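Local coordinates for protein putative deoxyribonuclease yjjV (Escherichia coli, PDB 1ZZM) that probably hydrolyses ester bonds with the help of two divalent metal cations, as a TatD-type member of the metallo-dependent hydrolase superfamily, at residues I2-D7 / R228-L233; D7-F12 / V155-S160; I36-T41 / A47-L52; L197-L202 / A241-Q246. All blocks are in the same frame, centred on the assembly; numbering follows the deposited sequence.

Contact 1: I2-D7 / R228-L233; sequences ICRFID and RVFAVL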
# COMPACT_ATOMS: atom_id res chain seq x y z
N ILE A 2 -10.88 -3.10 19.88
CA ILE A 2 -10.81 -4.37 19.16
C ILE A 2 -10.03 -4.15 17.86
O ILE A 2 -9.15 -4.93 17.53
CB ILE A 2 -12.22 -4.96 18.87
CG1 ILE A 2 -12.80 -5.52 20.18
CG2 ILE A 2 -12.14 -6.10 17.86
CD1 ILE A 2 -14.13 -6.23 20.03
N CYS A 3 -10.36 -3.06 17.16
CA CYS A 3 -9.65 -2.70 15.93
C CYS A 3 -8.49 -1.79 16.35
O CYS A 3 -8.66 -0.59 16.59
CB CYS A 3 -10.57 -1.95 14.94
SG CYS A 3 -9.69 -1.29 13.46
N ARG A 4 -7.31 -2.39 16.47
CA ARG A 4 -6.15 -1.62 16.87
C ARG A 4 -5.21 -1.30 15.69
O ARG A 4 -4.44 -0.36 15.79
CB ARG A 4 -5.38 -2.36 17.96
CG ARG A 4 -4.42 -1.43 18.74
CD ARG A 4 -3.38 -2.20 19.56
NE ARG A 4 -2.62 -1.31 20.44
CZ ARG A 4 -1.49 -1.64 21.05
NH1 ARG A 4 -0.97 -2.86 20.87
NH2 ARG A 4 -0.87 -0.77 21.84
N PHE A 5 -5.31 -2.06 14.60
CA PHE A 5 -4.44 -1.89 13.41
C PHE A 5 -5.21 -1.90 12.09
O PHE A 5 -6.26 -2.54 11.98
CB PHE A 5 -3.46 -3.06 13.30
CG PHE A 5 -2.70 -3.35 14.54
CD1 PHE A 5 -1.78 -2.43 15.04
CD2 PHE A 5 -2.91 -4.55 15.22
CE1 PHE A 5 -1.07 -2.70 16.22
CE2 PHE A 5 -2.21 -4.83 16.39
CZ PHE A 5 -1.29 -3.90 16.89
N ILE A 6 -4.68 -1.20 11.08
CA ILE A 6 -5.25 -1.19 9.75
C ILE A 6 -4.14 -1.65 8.82
O ILE A 6 -3.08 -1.03 8.78
CB ILE A 6 -5.67 0.23 9.26
CG1 ILE A 6 -6.73 0.84 10.19
CG2 ILE A 6 -6.27 0.12 7.83
CD1 ILE A 6 -8.01 0.15 10.16
N ASP A 7 -4.34 -2.78 8.11
CA ASP A 7 -3.33 -3.21 7.15
C ASP A 7 -3.66 -2.38 5.91
O ASP A 7 -4.63 -2.67 5.19
CB ASP A 7 -3.48 -4.70 6.80
CG ASP A 7 -2.36 -5.20 5.86
OD1 ASP A 7 -1.61 -4.37 5.28
OD2 ASP A 7 -2.23 -6.43 5.72
N ARG A 228 2.49 -8.08 14.16
CA ARG A 228 3.89 -8.42 14.40
C ARG A 228 4.79 -7.28 13.86
O ARG A 228 5.78 -6.88 14.50
CB ARG A 228 4.18 -9.76 13.73
CG ARG A 228 5.37 -10.54 14.26
CD ARG A 228 5.52 -11.87 13.51
NE ARG A 228 4.47 -12.83 13.83
CZ ARG A 228 4.41 -13.53 14.97
NH1 ARG A 228 5.34 -13.37 15.91
NH2 ARG A 228 3.42 -14.39 15.16
N VAL A 229 4.45 -6.74 12.69
CA VAL A 229 5.22 -5.62 12.13
C VAL A 229 5.19 -4.50 13.18
O VAL A 229 6.21 -3.91 13.49
CB VAL A 229 4.60 -5.08 10.81
CG1 VAL A 229 5.33 -3.78 10.34
CG2 VAL A 229 4.72 -6.13 9.75
N PHE A 230 4.01 -4.26 13.75
CA PHE A 230 3.83 -3.23 14.75
C PHE A 230 4.73 -3.46 15.98
O PHE A 230 5.33 -2.51 16.51
CB PHE A 230 2.36 -3.16 15.20
CG PHE A 230 2.12 -2.23 16.36
CD1 PHE A 230 2.11 -0.84 16.18
CD2 PHE A 230 1.93 -2.73 17.64
CE1 PHE A 230 1.90 0.02 17.25
CE2 PHE A 230 1.72 -1.88 18.71
CZ PHE A 230 1.70 -0.49 18.52
N ALA A 231 4.81 -4.70 16.44
CA ALA A 231 5.64 -5.01 17.61
C ALA A 231 7.08 -4.64 17.29
O ALA A 231 7.79 -4.09 18.11
CB ALA A 231 5.54 -6.51 17.97
N VAL A 232 7.53 -4.94 16.08
CA VAL A 232 8.89 -4.60 15.71
C VAL A 232 9.06 -3.09 15.58
O VAL A 232 10.10 -2.53 15.96
CB VAL A 232 9.27 -5.30 14.41
CG1 VAL A 232 10.63 -4.84 13.93
CG2 VAL A 232 9.28 -6.80 14.66
N LEU A 233 8.05 -2.42 15.02
CA LEU A 233 8.12 -0.96 14.88
C LEU A 233 8.26 -0.32 16.26
O LEU A 233 8.95 0.67 16.43
CB LEU A 233 6.85 -0.42 14.22
CG LEU A 233 6.76 1.10 14.05
CD1 LEU A 233 7.89 1.59 13.15
CD2 LEU A 233 5.37 1.47 13.43
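Phe5 turns its ring back beside its own backbone N (chi1 -51°), while Phe230, with CG set opposite the backbone N (chi1 173°), reaches straight off its helix; the two side chains meet almost at right angles. Phe5 CE1 comes down on one face of the Phe230 ring, displaced toward the rim, and lies 3.2 Å from Phe230 CG, a tight contact. With ring centroids 4.8 Å apart and planes inclined by 52°, the pair is oblique, neither a stack nor a T-shape. Arg4 adds a third flat group: its extended chain brings NH1 to 3.6 Å from Phe230 CE2, the CE2-CZ end of the ring over one face of the guanidinium, the two planes steeply inclined. The arginine's methylenes and delocalised head suit this partly exposed position, and its other terminal nitrogen, NH2, is paired with Asp242. An alanine in place of Phe230 would probably open a gap against Phe5 and leave the Arg4 guanidinium without the ring atoms that meet one of its faces. The contact links the opening strand of the barrel, 5-7, with helix 226-236: Phe5's backbone is hydrogen-bonded to Gly34 of strand 33-39, while Phe230 packs on Ile244 and Ala245 of helix 241-256.

Contact 2: D7-F12 / V155-S160; sequences DTHCHF and VVHGFS. With ZN (zinc ion), chain B; ZN (zinc ion), chain C.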
# COMPACT_ATOMS: atom_id res chain seq x y z
N ASP A 7 -4.34 -2.78 8.11
CA ASP A 7 -3.33 -3.21 7.15
C ASP A 7 -3.66 -2.38 5.91
O ASP A 7 -4.63 -2.67 5.19
CB ASP A 7 -3.48 -4.70 6.80
CG ASP A 7 -2.36 -5.20 5.86
OD1 ASP A 7 -1.61 -4.37 5.28
OD2 ASP A 7 -2.23 -6.43 5.72
N THR A 8 -2.87 -1.34 5.64
CA THR A 8 -3.13 -0.51 4.47
C THR A 8 -2.72 -1.09 3.12
O THR A 8 -2.80 -0.41 2.09
CB THR A 8 -2.47 0.86 4.61
OG1 THR A 8 -1.04 0.70 4.71
CG2 THR A 8 -3.00 1.56 5.90
N HIS A 9 -2.33 -2.37 3.07
CA HIS A 9 -1.92 -2.90 1.77
C HIS A 9 -1.91 -4.43 1.83
O HIS A 9 -0.93 -5.04 2.25
CB HIS A 9 -0.50 -2.39 1.45
CG HIS A 9 -0.10 -2.58 0.02
ND1 HIS A 9 -0.07 -1.54 -0.89
CD2 HIS A 9 0.32 -3.68 -0.65
CE1 HIS A 9 0.35 -2.00 -2.06
NE2 HIS A 9 0.59 -3.30 -1.94
N CYS A 10 -3.01 -5.06 1.43
CA CYS A 10 -3.07 -6.51 1.42
C CYS A 10 -3.79 -6.95 0.16
O CYS A 10 -4.91 -6.51 -0.11
CB CYS A 10 -3.82 -7.02 2.67
SG CYS A 10 -4.02 -8.85 2.67
N HIS A 11 -3.14 -7.83 -0.62
CA HIS A 11 -3.73 -8.33 -1.86
C HIS A 11 -4.65 -9.48 -1.48
O HIS A 11 -4.41 -10.65 -1.79
CB HIS A 11 -2.61 -8.78 -2.80
CG HIS A 11 -1.79 -7.64 -3.32
ND1 HIS A 11 -2.24 -6.81 -4.33
CD2 HIS A 11 -0.62 -7.11 -2.89
CE1 HIS A 11 -1.39 -5.82 -4.50
NE2 HIS A 11 -0.40 -5.97 -3.64
N PHE A 12 -5.73 -9.11 -0.82
CA PHE A 12 -6.70 -10.06 -0.29
C PHE A 12 -7.55 -10.82 -1.31
O PHE A 12 -8.31 -11.71 -0.93
CB PHE A 12 -7.61 -9.30 0.66
CG PHE A 12 -8.27 -10.16 1.70
CD1 PHE A 12 -7.55 -10.63 2.78
CD2 PHE A 12 -9.64 -10.46 1.62
CE1 PHE A 12 -8.16 -11.41 3.78
CE2 PHE A 12 -10.27 -11.23 2.61
CZ PHE A 12 -9.54 -11.71 3.68
N VAL A 155 0.70 7.12 -0.40
CA VAL A 155 1.67 6.37 0.39
C VAL A 155 2.61 5.61 -0.55
O VAL A 155 2.18 5.08 -1.58
CB VAL A 155 0.96 5.30 1.33
CG1 VAL A 155 -0.03 4.42 0.52
CG2 VAL A 155 2.01 4.40 2.01
N VAL A 156 3.90 5.60 -0.22
CA VAL A 156 4.84 4.78 -0.98
C VAL A 156 4.87 3.53 -0.11
O VAL A 156 5.47 3.49 0.96
CB VAL A 156 6.23 5.40 -1.07
CG1 VAL A 156 7.19 4.35 -1.76
CG2 VAL A 156 6.16 6.66 -1.94
N HIS A 157 4.18 2.49 -0.56
CA HIS A 157 4.06 1.27 0.24
C HIS A 157 5.32 0.40 0.30
O HIS A 157 6.22 0.53 -0.54
CB HIS A 157 2.87 0.46 -0.27
CG HIS A 157 3.26 -0.79 -1.01
ND1 HIS A 157 3.61 -1.96 -0.37
CD2 HIS A 157 3.43 -1.01 -2.34
CE1 HIS A 157 3.97 -2.86 -1.28
NE2 HIS A 157 3.87 -2.31 -2.47
N GLY A 158 5.37 -0.46 1.33
CA GLY A 158 6.47 -1.41 1.49
C GLY A 158 7.82 -0.81 1.29
O GLY A 158 8.70 -1.42 0.71
N PHE A 159 8.01 0.39 1.81
CA PHE A 159 9.26 1.09 1.61
C PHE A 159 10.54 0.41 2.10
O PHE A 159 10.61 -0.11 3.22
CB PHE A 159 9.21 2.48 2.28
CG PHE A 159 10.46 3.29 2.05
CD1 PHE A 159 10.62 4.06 0.90
CD2 PHE A 159 11.52 3.25 2.97
CE1 PHE A 159 11.81 4.76 0.65
CE2 PHE A 159 12.70 3.96 2.73
CZ PHE A 159 12.84 4.71 1.57
N SER A 160 11.53 0.39 1.23
CA SER A 160 12.85 -0.10 1.61
C SER A 160 13.78 0.81 0.84
O SER A 160 13.65 0.95 -0.37
CB SER A 160 13.11 -1.54 1.19
OG SER A 160 14.44 -1.86 1.58
ZN ZN B . 1.10 -4.65 -3.44
ZN ZN C . 3.93 -3.34 -4.30
O HOH W 1 2.81 -5.03 -4.44
O HOH W 2 5.61 -4.87 -3.44
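Two zinc ions grip water 1, each 2.0 Å from its oxygen, and His9 and His157 hold one ion apiece. His9 NE2 binds the chain B zinc at 2.1 Å, with His11 NE2 as a second ligand of that ion; His157 NE2 binds the chain C zinc, also at 2.1 Å. Glu97 bridges the ions, one carboxylate oxygen to each; Asp207 belongs to the first site, and His133 and water 2 to the second. The His9 and His157 rings form a face-to-face stack, centroids 3.5 Å apart and planes only 13° from parallel, so their two NE2 atoms lie side by side, 3.5 Å apart, each turned to its own metal rather than to the other. His9 and His11 make the His-x-His signature that follows the first strand of metallo-dependent hydrolase barrels, where a metal-bridging water commonly serves as the nucleophile; water 1 is consistent with that role. Histidine suits both places because one imidazole offers a metal ligand and a flat stacking face. A second shell sets the rings. His157 has an unusual chi1 of 108°, well away from a staggered position, and Glu205 accepts a hydrogen bond from its ND1, which restrains rotation of the ring. Before His9, an Asx turn fixes the backbone: Asp7 OD1 receives His9 N at 3.1 Å from above the carboxylate plane, while Asp7 OD2 is engaged by Thr206.

Contact 3: I36-T41 / A47-L52; sequences IIVPAT and ARVLAL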
# COMPACT_ATOMS: atom_id res chain seq x y z
N ILE A 36 -8.76 -3.63 6.28
CA ILE A 36 -7.70 -3.96 5.35
C ILE A 36 -7.99 -3.24 4.02
O ILE A 36 -9.12 -3.28 3.55
CB ILE A 36 -7.69 -5.49 5.10
CG1 ILE A 36 -7.43 -6.20 6.43
CG2 ILE A 36 -6.63 -5.85 4.03
CD1 ILE A 36 -7.48 -7.72 6.35
N ILE A 37 -6.99 -2.58 3.46
CA ILE A 37 -7.16 -1.91 2.16
C ILE A 37 -6.57 -2.84 1.10
O ILE A 37 -5.40 -3.28 1.24
CB ILE A 37 -6.39 -0.57 2.12
CG1 ILE A 37 -7.00 0.41 3.15
CG2 ILE A 37 -6.49 0.05 0.75
CD1 ILE A 37 -6.85 -0.03 4.57
N VAL A 38 -7.38 -3.14 0.09
CA VAL A 38 -7.04 -4.07 -1.00
C VAL A 38 -6.80 -3.33 -2.31
O VAL A 38 -7.73 -2.86 -2.95
CB VAL A 38 -8.22 -5.07 -1.24
CG1 VAL A 38 -7.83 -6.12 -2.27
CG2 VAL A 38 -8.64 -5.72 0.08
N PRO A 39 -5.53 -3.19 -2.71
CA PRO A 39 -5.26 -2.49 -3.97
C PRO A 39 -5.28 -3.45 -5.15
O PRO A 39 -4.73 -4.56 -5.07
CB PRO A 39 -3.88 -1.88 -3.72
CG PRO A 39 -3.22 -2.84 -2.79
CD PRO A 39 -4.30 -3.50 -1.98
N ALA A 40 -5.92 -3.05 -6.25
CA ALA A 40 -5.98 -3.97 -7.40
C ALA A 40 -4.65 -3.96 -8.14
O ALA A 40 -3.80 -3.09 -7.90
CB ALA A 40 -7.08 -3.57 -8.34
N THR A 41 -4.48 -4.93 -9.05
CA THR A 41 -3.26 -5.06 -9.85
C THR A 41 -3.48 -4.90 -11.34
O THR A 41 -2.55 -4.58 -12.09
CB THR A 41 -2.63 -6.45 -9.64
OG1 THR A 41 -3.61 -7.46 -9.95
CG2 THR A 41 -2.13 -6.61 -8.15
N ALA A 47 -13.40 -6.07 -10.76
CA ALA A 47 -14.66 -6.59 -10.26
C ALA A 47 -14.52 -7.33 -8.95
O ALA A 47 -15.29 -7.09 -8.04
CB ALA A 47 -15.31 -7.51 -11.31
N ARG A 48 -13.55 -8.24 -8.84
CA ARG A 48 -13.40 -8.99 -7.61
C ARG A 48 -12.93 -8.13 -6.40
O ARG A 48 -13.28 -8.42 -5.25
CB ARG A 48 -12.47 -10.17 -7.85
CG ARG A 48 -10.99 -9.86 -7.96
CD ARG A 48 -10.25 -11.16 -8.38
NE ARG A 48 -8.80 -11.03 -8.22
CZ ARG A 48 -7.94 -11.99 -8.52
NH1 ARG A 48 -8.36 -13.15 -9.02
NH2 ARG A 48 -6.65 -11.83 -8.26
N VAL A 49 -12.15 -7.09 -6.67
CA VAL A 49 -11.69 -6.22 -5.60
C VAL A 49 -12.88 -5.35 -5.16
O VAL A 49 -13.10 -5.16 -3.96
CB VAL A 49 -10.48 -5.35 -6.07
CG1 VAL A 49 -10.12 -4.22 -5.03
CG2 VAL A 49 -9.28 -6.27 -6.24
N LEU A 50 -13.66 -4.86 -6.12
CA LEU A 50 -14.82 -4.05 -5.76
C LEU A 50 -15.81 -4.91 -4.99
O LEU A 50 -16.42 -4.44 -4.03
CB LEU A 50 -15.51 -3.48 -7.01
CG LEU A 50 -14.80 -2.33 -7.75
CD1 LEU A 50 -15.76 -1.70 -8.75
CD2 LEU A 50 -14.36 -1.24 -6.78
N ALA A 51 -15.99 -6.17 -5.40
CA ALA A 51 -16.93 -7.06 -4.70
C ALA A 51 -16.47 -7.27 -3.26
O ALA A 51 -17.30 -7.29 -2.36
CB ALA A 51 -17.04 -8.42 -5.41
N LEU A 52 -15.17 -7.44 -3.04
CA LEU A 52 -14.66 -7.61 -1.68
C LEU A 52 -15.04 -6.40 -0.84
O LEU A 52 -15.55 -6.54 0.28
CB LEU A 52 -13.12 -7.75 -1.67
CG LEU A 52 -12.52 -9.10 -2.08
CD1 LEU A 52 -10.96 -9.04 -2.03
CD2 LEU A 52 -13.07 -10.15 -1.09
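Val38 and Val49 lie alongside each other, their side chains running in opposite directions, and meet through one methyl each: Val38 CG1 is 4.1 Å from Val49 CG1. That same methyl of Val49, set opposite the backbone N (chi1 170°), also rests 3.4 Å from the carbonyl oxygen Val38 O. Its other branch, CG2, turns to Ala40 and stands 4.1 Å from Ala40 CB, so one branch serves Val38 and the other Ala40, just past the strand. Leu52, one helical turn on, brings CD1 to 4.3 Å from Val38 CG1. Branched valines fit the short span between strand and helix, and the small alanine lets the helix come close, to 6.4 Å between Ala40 CA and Val49 CA. An alanine at Val49 would probably open gaps beside Val38 and Ala40, both of which would lose their methyl partner. Further out, the helix also packs on the neighbouring strand 59-63, Val49 against Ala61 and Leu52 against Leu59, which completes a beta-alpha-beta crossover from strand 33-39 through helix 46-55. At the helix flank Arg48 is fixed by a salt bridge to Asp13 and a cation-pi contact with Phe14. The side chains meet through methyl groups, and the one oxygen touched, Val38 O, is met by a methyl, so shape and exclusion of water, rather than directed bonds, join helix to strand.

Contact 4: L197-L202 / A241-Q246; sequences LPLASL and ADEIAQ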
# COMPACT_ATOMS: atom_id res chain seq x y z
N LEU A 197 11.94 8.69 10.84
CA LEU A 197 10.86 9.48 10.22
C LEU A 197 9.84 9.97 11.25
O LEU A 197 9.68 9.38 12.31
CB LEU A 197 10.14 8.63 9.16
CG LEU A 197 11.01 8.14 7.96
CD1 LEU A 197 10.19 7.17 7.05
CD2 LEU A 197 11.49 9.35 7.15
N PRO A 198 9.14 11.08 10.93
CA PRO A 198 8.11 11.66 11.80
C PRO A 198 7.03 10.60 11.95
O PRO A 198 6.64 9.95 10.97
CB PRO A 198 7.56 12.82 10.99
CG PRO A 198 8.73 13.22 10.09
CD PRO A 198 9.39 11.89 9.74
N LEU A 199 6.51 10.43 13.16
CA LEU A 199 5.48 9.43 13.37
C LEU A 199 4.24 9.62 12.47
O LEU A 199 3.57 8.64 12.12
CB LEU A 199 5.03 9.45 14.83
CG LEU A 199 4.24 8.24 15.33
CD1 LEU A 199 4.98 6.93 14.95
CD2 LEU A 199 4.11 8.32 16.87
N ALA A 200 3.93 10.87 12.13
CA ALA A 200 2.76 11.15 11.31
C ALA A 200 2.95 10.70 9.89
O ALA A 200 2.00 10.71 9.12
CB ALA A 200 2.44 12.65 11.33
N SER A 201 4.16 10.29 9.52
CA SER A 201 4.33 9.89 8.13
C SER A 201 4.19 8.37 7.87
O SER A 201 4.20 7.94 6.72
CB SER A 201 5.71 10.31 7.62
OG SER A 201 6.70 9.43 8.08
N LEU A 202 4.03 7.60 8.93
CA LEU A 202 3.97 6.14 8.83
C LEU A 202 2.60 5.46 8.72
O LEU A 202 1.64 5.88 9.36
CB LEU A 202 4.68 5.52 10.04
CG LEU A 202 6.08 6.07 10.35
CD1 LEU A 202 6.67 5.28 11.54
CD2 LEU A 202 6.99 5.97 9.12
N ALA A 241 4.12 2.38 22.79
CA ALA A 241 3.30 1.61 21.86
C ALA A 241 1.90 2.18 21.66
O ALA A 241 1.39 2.16 20.55
CB ALA A 241 3.22 0.15 22.32
N ASP A 242 1.26 2.67 22.72
CA ASP A 242 -0.08 3.19 22.53
C ASP A 242 -0.09 4.46 21.69
O ASP A 242 -1.03 4.70 20.93
CB ASP A 242 -0.77 3.40 23.89
CG ASP A 242 -1.53 2.15 24.35
OD1 ASP A 242 -0.96 1.03 24.28
OD2 ASP A 242 -2.70 2.28 24.78
N GLU A 243 0.98 5.25 21.78
CA GLU A 243 1.04 6.46 20.97
C GLU A 243 1.29 6.08 19.50
O GLU A 243 0.74 6.71 18.58
CB GLU A 243 2.17 7.36 21.45
CG GLU A 243 2.09 8.75 20.85
CD GLU A 243 3.42 9.48 20.91
OE1 GLU A 243 4.09 9.40 21.96
OE2 GLU A 243 3.79 10.12 19.91
N ILE A 244 2.13 5.08 19.28
CA ILE A 244 2.43 4.65 17.92
C ILE A 244 1.19 4.05 17.28
O ILE A 244 0.84 4.40 16.15
CB ILE A 244 3.57 3.58 17.89
CG1 ILE A 244 4.87 4.18 18.46
CG2 ILE A 244 3.79 3.08 16.42
CD1 ILE A 244 5.97 3.10 18.69
N ALA A 245 0.51 3.16 17.99
CA ALA A 245 -0.69 2.53 17.43
C ALA A 245 -1.71 3.60 17.05
O ALA A 245 -2.32 3.53 15.98
CB ALA A 245 -1.29 1.58 18.44
N GLN A 246 -1.92 4.58 17.93
CA GLN A 246 -2.89 5.64 17.63
C GLN A 246 -2.45 6.49 16.44
O GLN A 246 -3.28 6.93 15.65
CB GLN A 246 -3.11 6.57 18.82
CG GLN A 246 -4.22 7.58 18.54
CD GLN A 246 -5.54 6.89 18.18
OE1 GLN A 246 -6.13 6.17 19.01
NE2 GLN A 246 -6.00 7.08 16.95
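The carboxylate of Glu243 meets Leu199 through a single oxygen: OE2 lies 3.5 Å from Leu199 CD2, the methyl approaching obliquely, well off the carboxylate plane. This is the outer shell of the TIM barrel, where the short 3-10 turn 199-201, between helix 190-196 and strand 202-204, is packed against the start of the last helix, 241-256. Glu243 reaches the turn with its chain extended beyond CG; a long flexible chain suits this exposed position, letting the carboxylate reach Leu199. Leu199 is the piece that enters the contact. With CG placed opposite the backbone N (chi1 -164°), both its methyls are laid against the helix, CD2 standing 4.2 Å from Ile244 CA and CD1 4.3 Å from Ile244 CG2. A leucine suits the place because its forked end can touch both the exposed glutamate and the buried isoleucine. Ile244 carries the apolar layer on to Phe230 and Leu233 of helix 226-236. Helix 241-256 also takes hold of the turn's backbone, since Asn251 donates to the carbonyl oxygens of both Leu199 and Leu202. Within the turn, Pro198 O is gripped twice by Ser201: the backbone N lies at 2.9 Å, and the hydroxyl OG, also at 2.9 Å, donates in the carbonyl plane at a C=O...O angle of 150°.

In the fold
Contact 2 lies about 3 Å from the chain's centre and is built of metal bonds and stacked imidazoles; the others occupy the surrounding shell and rely on apolar packing. Contacts 1 and 3 are buried between strand and helix, aromatic with an arginine in one and aliphatic in the other, and both reach the same sheet, where Asp7 O is probably hydrogen-bonded to Ile37 N. Cys10 N reaches Ile37 O likewise, tying contact 2 to contact 3. Contact 4 is the most peripheral and only partly buried, mixing leucine with a surface carboxylate; it adjoins contact 1 through the Arg4-Asp242 salt bridge and Phe230, but sits across the chain's centre from contact 3.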